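Local structure of Alpha/beta hydrolase (Enterobacter asburiae, 6KMO) at residues K45-M50 with K235-N240; V58-Q63 with L112-T117; A66-A71 with L121-V126. The protein is an esterase or lipase of the alpha/beta hydrolase fold and probably hydrolyses carboxylic ester bonds. The protein carries 2 engineered substitutions. One frame throughout, in Å; residues are numbered along the deposited sequence.

Interaction 1: K45-M50 with K235-N240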
loop_
_atom_site.group_PDB
_atom_site.type_symbol
_atom_site.label_atom_id
_atom_site.label_comp_id
_atom_site.label_asym_id
_atom_site.label_seq_id
_atom_site.Cartn_x
_atom_site.Cartn_y
_atom_site.Cartn_z
ATOM N N LYS A 45 -13.542 14.656 -29.002
ATOM C CA LYS A 45 -14.693 14.960 -28.185
ATOM C C LYS A 45 -14.700 14.093 -26.932
ATOM O O LYS A 45 -13.958 13.110 -26.825
ATOM C CB LYS A 45 -15.971 14.773 -28.983
ATOM C CG LYS A 45 -16.239 13.360 -29.423
ATOM C CD LYS A 45 -17.454 13.356 -30.333
ATOM C CE LYS A 45 -17.708 12.012 -30.931
ATOM N NZ LYS A 45 -18.808 12.096 -31.939
ATOM N N PRO A 46 -15.507 14.474 -25.951
ATOM C CA PRO A 46 -15.604 13.679 -24.724
ATOM C C PRO A 46 -16.093 12.272 -25.021
ATOM O O PRO A 46 -16.930 12.050 -25.899
ATOM C CB PRO A 46 -16.612 14.458 -23.874
ATOM C CG PRO A 46 -16.597 15.860 -24.429
ATOM C CD PRO A 46 -16.344 15.689 -25.890
ATOM N N MET A 47 -15.571 11.309 -24.249
ATOM C CA MET A 47 -15.889 9.907 -24.499
ATOM C C MET A 47 -17.393 9.656 -24.465
ATOM O O MET A 47 -17.904 8.855 -25.251
ATOM C CB MET A 47 -15.184 8.997 -23.490
ATOM C CG MET A 47 -15.529 7.504 -23.698
ATOM S SD MET A 47 -14.596 6.318 -22.630
ATOM C CE MET A 47 -13.028 6.353 -23.499
ATOM N N GLU A 48 -18.115 10.319 -23.553
ATOM C CA GLU A 48 -19.548 10.073 -23.431
ATOM C C GLU A 48 -20.333 10.511 -24.657
ATOM O O GLU A 48 -21.528 10.191 -24.746
ATOM C CB GLU A 48 -20.106 10.698 -22.152
ATOM C CG GLU A 48 -20.161 12.225 -22.115
ATOM C CD GLU A 48 -18.879 12.921 -21.673
ATOM O OE1 GLU A 48 -17.846 12.240 -21.468
ATOM O OE2 GLU A 48 -18.907 14.159 -21.514
ATOM N N GLN A 49 -19.712 11.219 -25.595
ATOM C CA GLN A 49 -20.342 11.575 -26.865
ATOM C C GLN A 49 -19.988 10.608 -27.986
ATOM O O GLN A 49 -20.440 10.795 -29.126
ATOM C CB GLN A 49 -19.948 13.000 -27.260
ATOM C CG GLN A 49 -20.488 14.054 -26.313
ATOM C CD GLN A 49 -20.017 15.448 -26.661
ATOM O OE1 GLN A 49 -19.602 15.719 -27.792
ATOM N NE2 GLN A 49 -20.053 16.331 -25.683
ATOM N N MET A 50 -19.197 9.576 -27.697
ATOM C CA MET A 50 -18.780 8.608 -28.700
ATOM C C MET A 50 -19.752 7.433 -28.754
ATOM O O MET A 50 -20.515 7.175 -27.819
ATOM C CB MET A 50 -17.389 8.063 -28.353
ATOM C CG MET A 50 -16.260 9.068 -28.433
ATOM S SD MET A 50 -14.625 8.351 -27.965
ATOM C CE MET A 50 -13.640 9.843 -28.024
ATOM N N LYS A 235 -21.091 8.552 -15.349
ATOM C CA LYS A 235 -22.536 8.558 -15.551
ATOM C C LYS A 235 -22.914 7.802 -16.818
ATOM O O LYS A 235 -23.905 7.054 -16.835
ATOM C CB LYS A 235 -23.055 9.994 -15.608
ATOM C CG LYS A 235 -23.038 10.706 -14.272
ATOM C CD LYS A 235 -23.508 12.156 -14.403
ATOM C CE LYS A 235 -23.561 12.826 -13.057
ATOM N NZ LYS A 235 -24.017 14.255 -13.159
ATOM N N TRP A 236 -22.120 7.967 -17.880
ATOM C CA TRP A 236 -22.357 7.272 -19.142
ATOM C C TRP A 236 -22.178 5.766 -18.979
ATOM O O TRP A 236 -22.959 4.966 -19.509
ATOM C CB TRP A 236 -21.407 7.826 -20.205
ATOM C CG TRP A 236 -21.612 7.332 -21.590
ATOM C CD1 TRP A 236 -22.703 7.534 -22.385
ATOM C CD2 TRP A 236 -20.682 6.587 -22.379
ATOM N NE1 TRP A 236 -22.515 6.947 -23.605
ATOM C CE2 TRP A 236 -21.277 6.358 -23.630
ATOM C CE3 TRP A 236 -19.395 6.084 -22.144
ATOM C CZ2 TRP A 236 -20.642 5.664 -24.643
ATOM C CZ3 TRP A 236 -18.775 5.384 -23.156
ATOM C CH2 TRP A 236 -19.395 5.186 -24.386
ATOM N N PHE A 237 -21.121 5.357 -18.291
ATOM C CA PHE A 237 -20.901 3.935 -18.055
ATOM C C PHE A 237 -22.079 3.326 -17.306
ATOM O O PHE A 237 -22.637 2.303 -17.724
ATOM C CB PHE A 237 -19.608 3.742 -17.263
ATOM C CG PHE A 237 -18.326 4.087 -18.005
ATOM C CD1 PHE A 237 -18.170 3.871 -19.369
ATOM C CD2 PHE A 237 -17.244 4.587 -17.295
ATOM C CE1 PHE A 237 -16.980 4.171 -20.007
ATOM C CE2 PHE A 237 -16.039 4.874 -17.923
ATOM C CZ PHE A 237 -15.909 4.667 -19.280
ATOM N N TRP A 238 -22.486 3.953 -16.202
ATOM C CA TRP A 238 -23.638 3.467 -15.453
ATOM C C TRP A 238 -24.892 3.434 -16.320
ATOM O O TRP A 238 -25.689 2.495 -16.228
ATOM C CB TRP A 238 -23.841 4.321 -14.203
ATOM C CG TRP A 238 -23.101 3.855 -13.007
ATOM C CD1 TRP A 238 -21.999 4.432 -12.437
ATOM C CD2 TRP A 238 -23.411 2.704 -12.214
ATOM N NE1 TRP A 238 -21.599 3.694 -11.336
ATOM C CE2 TRP A 238 -22.459 2.642 -11.171
ATOM C CE3 TRP A 238 -24.403 1.721 -12.285
ATOM C CZ2 TRP A 238 -22.474 1.635 -10.208
ATOM C CZ3 TRP A 238 -24.413 0.715 -11.325
ATOM C CH2 TRP A 238 -23.453 0.683 -10.299
ATOM N N ASP A 239 -25.095 4.463 -17.157
ATOM C CA ASP A 239 -26.303 4.512 -17.973
ATOM C C ASP A 239 -26.333 3.384 -18.998
ATOM O O ASP A 239 -27.400 2.852 -19.303
ATOM C CB ASP A 239 -26.421 5.859 -18.685
ATOM C CG ASP A 239 -26.827 7.002 -17.762
ATOM O OD1 ASP A 239 -27.245 6.772 -16.607
ATOM O OD2 ASP A 239 -26.732 8.164 -18.210
ATOM N N ASN A 240 -25.177 3.024 -19.559
ATOM C CA ASN A 240 -25.123 1.902 -20.488
ATOM C C ASN A 240 -25.316 0.571 -19.779
ATOM O O ASN A 240 -25.828 -0.379 -20.381
ATOM C CB ASN A 240 -23.786 1.920 -21.236
ATOM C CG ASN A 240 -23.787 2.869 -22.417
ATOM O OD1 ASN A 240 -24.292 2.538 -23.492
ATOM N ND2 ASN A 240 -23.243 4.063 -22.223
#
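W236 lies flat against the short 3-10 turn at E48, the tight part of the contact. E48 CA stands 3.9 Å from the centroid of the indole five-membered ring, only 14° off its normal, a CH-pi contact; E48 CB packs on W236 CB at 3.7 Å, and E48 O lies over the same face as CA. Beyond the rim of the six-membered ring, M47 CG meets W236 CZ3 at 3.9 Å. With CG anti to the backbone N (chi1 178°) and a bend at chi3, M47 carries its sulfur on to F237, where SD lies 4.0 Å from CZ in an oblique Met-aromatic contact. An N-terminal loop packed on helix 231-241, inserted between strands 203-207 and 269-274, is consistent with the cap of lipases related to hormone-sensitive lipase. The opposite indole face receives N240 ND2, 3.2 Å above the ring plane and fixed by its hydrogen bond to W236 O. M50 O comes obliquely to 3.5 Å from W236 CZ2, but the M50 side chain turns to V58. Looser still is the end of E48: a bend at chi2 leads its partly exposed carboxylate off the indole, and no hydrogen bond crosses between the segments.

Interaction 2: V58-Q63 with L112-T117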
loop_
_atom_site.group_PDB
_atom_site.type_symbol
_atom_site.label_atom_id
_atom_site.label_comp_id
_atom_site.label_asym_id
_atom_site.label_seq_id
_atom_site.Cartn_x
_atom_site.Cartn_y
_atom_site.Cartn_z
ATOM N N VAL A 58 -10.520 3.848 -28.157
ATOM C CA VAL A 58 -9.644 4.716 -27.374
ATOM C C VAL A 58 -8.806 3.888 -26.411
ATOM O O VAL A 58 -7.584 4.035 -26.331
ATOM C CB VAL A 58 -10.454 5.793 -26.633
ATOM C CG1 VAL A 58 -9.553 6.601 -25.713
ATOM C CG2 VAL A 58 -11.157 6.706 -27.631
ATOM N N LEU A 59 -9.452 3.004 -25.652
ATOM C CA LEU A 59 -8.694 2.201 -24.696
ATOM C C LEU A 59 -7.825 1.179 -25.414
ATOM O O LEU A 59 -6.679 0.945 -25.012
ATOM C CB LEU A 59 -9.637 1.529 -23.697
ATOM C CG LEU A 59 -8.946 0.706 -22.625
ATOM C CD1 LEU A 59 -8.050 1.550 -21.734
ATOM C CD2 LEU A 59 -9.987 -0.046 -21.798
ATOM N N ILE A 60 -8.340 0.574 -26.481
ATOM C CA ILE A 60 -7.530 -0.368 -27.247
ATOM C C ILE A 60 -6.225 0.292 -27.685
ATOM O O ILE A 60 -5.139 -0.263 -27.502
ATOM C CB ILE A 60 -8.330 -0.929 -28.431
ATOM C CG1 ILE A 60 -9.480 -1.814 -27.920
ATOM C CG2 ILE A 60 -7.408 -1.695 -29.391
ATOM C CD1 ILE A 60 -10.504 -2.188 -28.989
ATOM N N GLY A 61 -6.311 1.489 -28.259
ATOM C CA GLY A 61 -5.109 2.154 -28.753
ATOM C C GLY A 61 -4.171 2.617 -27.653
ATOM O O GLY A 61 -2.950 2.572 -27.809
ATOM N N ALA A 62 -4.724 3.081 -26.532
ATOM C CA ALA A 62 -3.882 3.484 -25.422
ATOM C C ALA A 62 -3.033 2.325 -24.932
ATOM O O ALA A 62 -1.895 2.534 -24.487
ATOM C CB ALA A 62 -4.750 3.997 -24.275
ATOM N N GLN A 63 -3.556 1.106 -25.015
ATOM C CA GLN A 63 -2.910 -0.063 -24.443
ATOM C C GLN A 63 -2.074 -0.833 -25.454
ATOM O O GLN A 63 -1.199 -1.614 -25.059
ATOM C CB GLN A 63 -3.981 -1.004 -23.861
ATOM C CG GLN A 63 -4.783 -0.398 -22.721
ATOM C CD GLN A 63 -3.918 -0.032 -21.560
ATOM O OE1 GLN A 63 -3.268 1.010 -21.538
ATOM N NE2 GLN A 63 -3.862 -0.921 -20.587
ATOM N N LEU A 112 -16.163 -0.650 -22.093
ATOM C CA LEU A 112 -14.813 -0.812 -22.623
ATOM C C LEU A 112 -14.126 -2.029 -22.022
ATOM O O LEU A 112 -14.600 -2.646 -21.070
ATOM C CB LEU A 112 -13.952 0.421 -22.304
ATOM C CG LEU A 112 -14.587 1.803 -22.341
ATOM C CD1 LEU A 112 -13.541 2.837 -21.917
ATOM C CD2 LEU A 112 -15.133 2.107 -23.720
ATOM N N GLY A 113 -12.975 -2.349 -22.577
ATOM C CA GLY A 113 -12.112 -3.350 -22.002
ATOM C C GLY A 113 -12.332 -4.737 -22.573
ATOM O O GLY A 113 -13.343 -5.042 -23.199
ATOM N N ASP A 114 -11.339 -5.587 -22.321
ATOM C CA ASP A 114 -11.205 -6.927 -22.879
ATOM C C ASP A 114 -9.898 -7.497 -22.336
ATOM O O ASP A 114 -9.253 -6.893 -21.468
ATOM C CB ASP A 114 -11.241 -6.898 -24.405
ATOM C CG ASP A 114 -10.131 -6.090 -25.018
ATOM O OD1 ASP A 114 -9.151 -5.760 -24.326
ATOM O OD2 ASP A 114 -10.206 -5.812 -26.249
ATOM N N PHE A 115 -9.509 -8.670 -22.820
ATOM C CA PHE A 115 -8.251 -9.252 -22.364
ATOM C C PHE A 115 -7.035 -8.484 -22.870
ATOM O O PHE A 115 -6.180 -8.112 -22.046
ATOM C CB PHE A 115 -8.180 -10.754 -22.659
ATOM C CG PHE A 115 -6.845 -11.358 -22.282
ATOM C CD1 PHE A 115 -6.538 -11.652 -20.959
ATOM C CD2 PHE A 115 -5.876 -11.590 -23.249
ATOM C CE1 PHE A 115 -5.311 -12.171 -20.611
ATOM C CE2 PHE A 115 -4.637 -12.110 -22.900
ATOM C CZ PHE A 115 -4.362 -12.417 -21.590
ATOM N N PRO A 116 -6.866 -8.219 -24.176
ATOM C CA PRO A 116 -5.624 -7.545 -24.602
ATOM C C PRO A 116 -5.375 -6.227 -23.886
ATOM O O PRO A 116 -4.232 -5.947 -23.507
ATOM C CB PRO A 116 -5.803 -7.390 -26.125
ATOM C CG PRO A 116 -6.725 -8.494 -26.488
ATOM C CD PRO A 116 -7.690 -8.635 -25.321
ATOM N N THR A 117 -6.409 -5.408 -23.683
ATOM C CA THR A 117 -6.195 -4.152 -22.981
ATOM C C THR A 117 -5.676 -4.370 -21.561
ATOM O O THR A 117 -4.933 -3.526 -21.031
ATOM C CB THR A 117 -7.471 -3.298 -22.893
ATOM O OG1 THR A 117 -8.543 -4.036 -22.303
ATOM C CG2 THR A 117 -7.890 -2.736 -24.248
HETATM O O HOH W 1 -2.884 -4.303 -25.941
#
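Q63 NE2 donates to two backbone carbonyls, T117 O across the contact and L311 O elsewhere in the chain. The bond to T117 O measures 2.9 Å from NE2, with an N-H...O angle of 161°; the donor lies in the carbonyl plane, and the oxygen lies close to the plane of the Q63 amide. With CG anti to the carbonyl carbon (chi1 -63°), Q63 CG lies 4.0 Å from T117 CB, and a bend at chi2 (-61°) then turns the amide to T117 O. The other end of the amide is engaged too, since Q63 OE1 accepts from N313 N, so the group is pinned against rotation by three backbone partners.

T117 sits at the first turn of helix 115-129, where D114 is the N-cap. D114 OD1 takes the T117 amide, N to OD1 being 2.8 Å, nearly along its own C-O axis. The T117 hydroxyl turns back toward D114, and the methyl is thereby presented to helix 52-63: CG2 touches I60 CA at 3.8 Å and L59 CG at 3.9 Å. Toward the loop that runs from strand 99-105 into the helix, L59 packs CD2 over the main chain of G113 (3.9 Å from its N) and on L112 CB (4.0 Å). In relatives this loop carries the HGGG motif of the oxyanion hole, and the same sequence occurs here.

A buried amide has its nitrogen and oxygen both engaged by main-chain groups; these directional bonds would set how Q63, at the end of helix 52-63, sits against the start of helix 115-129, and the apolar groups beside it supply packing that is less directional.

Interaction 3: A66-A71 with L121-V126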
loop_
_atom_site.group_PDB
_atom_site.type_symbol
_atom_site.label_atom_id
_atom_site.label_comp_id
_atom_site.label_asym_id
_atom_site.label_seq_id
_atom_site.Cartn_x
_atom_site.Cartn_y
_atom_site.Cartn_z
ATOM N N ALA A 66 2.369 -2.449 -26.024
ATOM C CA ALA A 66 3.128 -2.397 -24.790
ATOM C C ALA A 66 4.004 -3.636 -24.660
ATOM O O ALA A 66 3.649 -4.725 -25.109
ATOM C CB ALA A 66 2.165 -2.336 -23.604
ATOM N N LYS A 67 5.162 -3.449 -24.026
ATOM C CA LYS A 67 6.009 -4.575 -23.666
ATOM C C LYS A 67 5.312 -5.409 -22.598
ATOM O O LYS A 67 4.857 -4.875 -21.581
ATOM C CB LYS A 67 7.339 -4.042 -23.127
ATOM C CG LYS A 67 8.283 -5.113 -22.583
ATOM C CD LYS A 67 9.299 -4.520 -21.592
ATOM C CE LYS A 67 10.636 -5.267 -21.607
ATOM N NZ LYS A 67 11.792 -4.410 -21.197
ATOM N N LEU A 68 5.215 -6.715 -22.837
ATOM C CA LEU A 68 4.584 -7.618 -21.881
ATOM C C LEU A 68 5.647 -8.397 -21.136
ATOM O O LEU A 68 6.569 -8.943 -21.767
ATOM C CB LEU A 68 3.669 -8.588 -22.605
ATOM C CG LEU A 68 2.480 -7.959 -23.336
ATOM C CD1 LEU A 68 1.614 -9.013 -23.953
ATOM C CD2 LEU A 68 1.654 -7.087 -22.383
ATOM N N PRO A 69 5.569 -8.480 -19.812
ATOM C CA PRO A 69 6.524 -9.311 -19.085
ATOM C C PRO A 69 6.236 -10.775 -19.326
ATOM O O PRO A 69 5.094 -11.163 -19.630
ATOM C CB PRO A 69 6.280 -8.919 -17.616
ATOM C CG PRO A 69 4.841 -8.567 -17.588
ATOM C CD PRO A 69 4.543 -7.902 -18.922
ATOM N N PRO A 70 7.242 -11.642 -19.212
ATOM C CA PRO A 70 7.039 -13.052 -19.546
ATOM C C PRO A 70 5.950 -13.721 -18.710
ATOM O O PRO A 70 5.896 -13.570 -17.487
ATOM C CB PRO A 70 8.414 -13.675 -19.270
ATOM C CG PRO A 70 9.367 -12.542 -19.450
ATOM C CD PRO A 70 8.654 -11.332 -18.939
ATOM N N ALA A 71 5.112 -14.499 -19.391
ATOM C CA ALA A 71 4.048 -15.286 -18.785
ATOM C C ALA A 71 3.532 -16.252 -19.840
ATOM O O ALA A 71 3.796 -16.081 -21.036
ATOM C CB ALA A 71 2.898 -14.394 -18.301
ATOM N N LEU A 121 -1.364 -5.744 -17.120
ATOM C CA LEU A 121 -1.760 -5.739 -15.717
ATOM C C LEU A 121 -1.943 -7.153 -15.193
ATOM O O LEU A 121 -1.471 -7.486 -14.104
ATOM C CB LEU A 121 -3.055 -4.937 -15.563
ATOM C CG LEU A 121 -3.797 -5.034 -14.229
ATOM C CD1 LEU A 121 -2.919 -4.606 -13.047
ATOM C CD2 LEU A 121 -5.074 -4.187 -14.274
ATOM N N ILE A 122 -2.656 -7.996 -15.945
ATOM C CA ILE A 122 -2.886 -9.364 -15.492
ATOM C C ILE A 122 -1.563 -10.094 -15.330
ATOM O O ILE A 122 -1.335 -10.778 -14.329
ATOM C CB ILE A 122 -3.833 -10.102 -16.451
ATOM C CG1 ILE A 122 -5.214 -9.458 -16.430
ATOM C CG2 ILE A 122 -3.920 -11.565 -16.065
ATOM C CD1 ILE A 122 -6.068 -9.836 -17.609
ATOM N N ARG A 123 -0.685 -9.979 -16.321
ATOM C CA ARG A 123 0.612 -10.640 -16.221
ATOM C C ARG A 123 1.398 -10.139 -15.016
ATOM O O ARG A 123 2.059 -10.929 -14.327
ATOM C CB ARG A 123 1.418 -10.436 -17.510
ATOM C CG ARG A 123 0.906 -11.230 -18.709
ATOM C CD ARG A 123 1.741 -10.901 -19.926
ATOM N NE ARG A 123 1.370 -11.656 -21.114
ATOM C CZ ARG A 123 2.232 -12.274 -21.924
ATOM N NH1 ARG A 123 3.528 -12.296 -21.658
ATOM N NH2 ARG A 123 1.765 -12.898 -22.995
ATOM N N ASP A 124 1.353 -8.834 -14.741
ATOM C CA ASP A 124 2.063 -8.309 -13.577
ATOM C C ASP A 124 1.545 -8.948 -12.289
ATOM O O ASP A 124 2.325 -9.276 -11.388
ATOM C CB ASP A 124 1.894 -6.788 -13.484
ATOM C CG ASP A 124 2.733 -6.017 -14.465
ATOM O OD1 ASP A 124 3.668 -6.576 -15.088
ATOM O OD2 ASP A 124 2.452 -4.804 -14.622
ATOM N N LEU A 125 0.228 -9.110 -12.171
ATOM C CA LEU A 125 -0.343 -9.684 -10.956
ATOM C C LEU A 125 -0.024 -11.169 -10.832
ATOM O O LEU A 125 0.213 -11.668 -9.730
ATOM C CB LEU A 125 -1.858 -9.460 -10.947
ATOM C CG LEU A 125 -2.329 -8.003 -10.767
ATOM C CD1 LEU A 125 -3.780 -7.880 -11.197
ATOM C CD2 LEU A 125 -2.118 -7.525 -9.339
ATOM N N VAL A 126 -0.040 -11.888 -11.953
ATOM C CA VAL A 126 0.353 -13.293 -11.962
ATOM C C VAL A 126 1.801 -13.440 -11.523
ATOM O O VAL A 126 2.128 -14.277 -10.680
ATOM C CB VAL A 126 0.115 -13.864 -13.369
ATOM C CG1 VAL A 126 0.822 -15.223 -13.530
ATOM C CG2 VAL A 126 -1.371 -13.990 -13.633
HETATM O O HOH W 2 5.704 -14.137 -22.715
HETATM O O HOH W 3 3.540 -15.694 -23.774
#
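R123 turns CG away from its carbonyl carbon (chi1 -72°) and then runs straight from CG to NE, which takes the guanidinium out from helix 115-129 to P69 O. NH1 of R123 meets P69 O at 2.8 Å with an N-H...O angle of 159°. The oxygen lies in the guanidinium plane, 1° out of it, whereas the donor is tilted from the plane of the P69 carbonyl. The two faces of the flat group are sandwiched by apolar atoms: L68 CB over one face, 3.8 Å from R123 NH1, and A71 CB over the opposite one. A71 CB also rests on R123 CG at 3.8 Å, so the aliphatic stem is packed as well as the charged end.

Two waters bridge the same arginine to A71 O. One links it to R123 NH1; the second donates to A71 O at 2.8 Å while holding R123 NH2 only weakly. NH2 also forms a salt bridge with E119 one turn back on the helix, which would help balance the charge. Beside the arginine, the P69 ring touches two residues of the helix, with CG 3.9 Å from R123 CB and 3.4 Å from D124 OD1; the other oxygen of D124 is taken by R120. P70 O accepts from R127, extending the attachment toward the helix end.

Segment 66-71 leads into strand 71-80, outermost in the sheet of this chain, and lies along the outer side of helix 115-129, whose I122 and V126 face the sheet. That helix joins the neighbouring parallel strands 99-105 and 132-136, the beta-alpha-beta crossover of the alpha/beta hydrolase fold.

How the interactions relate
Interactions 1 and 2 are partly buried and share an apolar seam: L112 CD1 is 3.7 Å from M47 SD and also packs on F237, while V58 touches both M47 and M50. Interaction 3 lies at the surface, its centre about 29 Å from that of interaction 1. Interactions 2 and 3 hold the same helix 115-129 at different places, its start and its middle, and touch where F115 packs on I122. Chemistry follows place: interaction 1 is mostly ring and sulfur packing, interaction 2 adds a buried directional amide, and interaction 3 relies on a charged group with water.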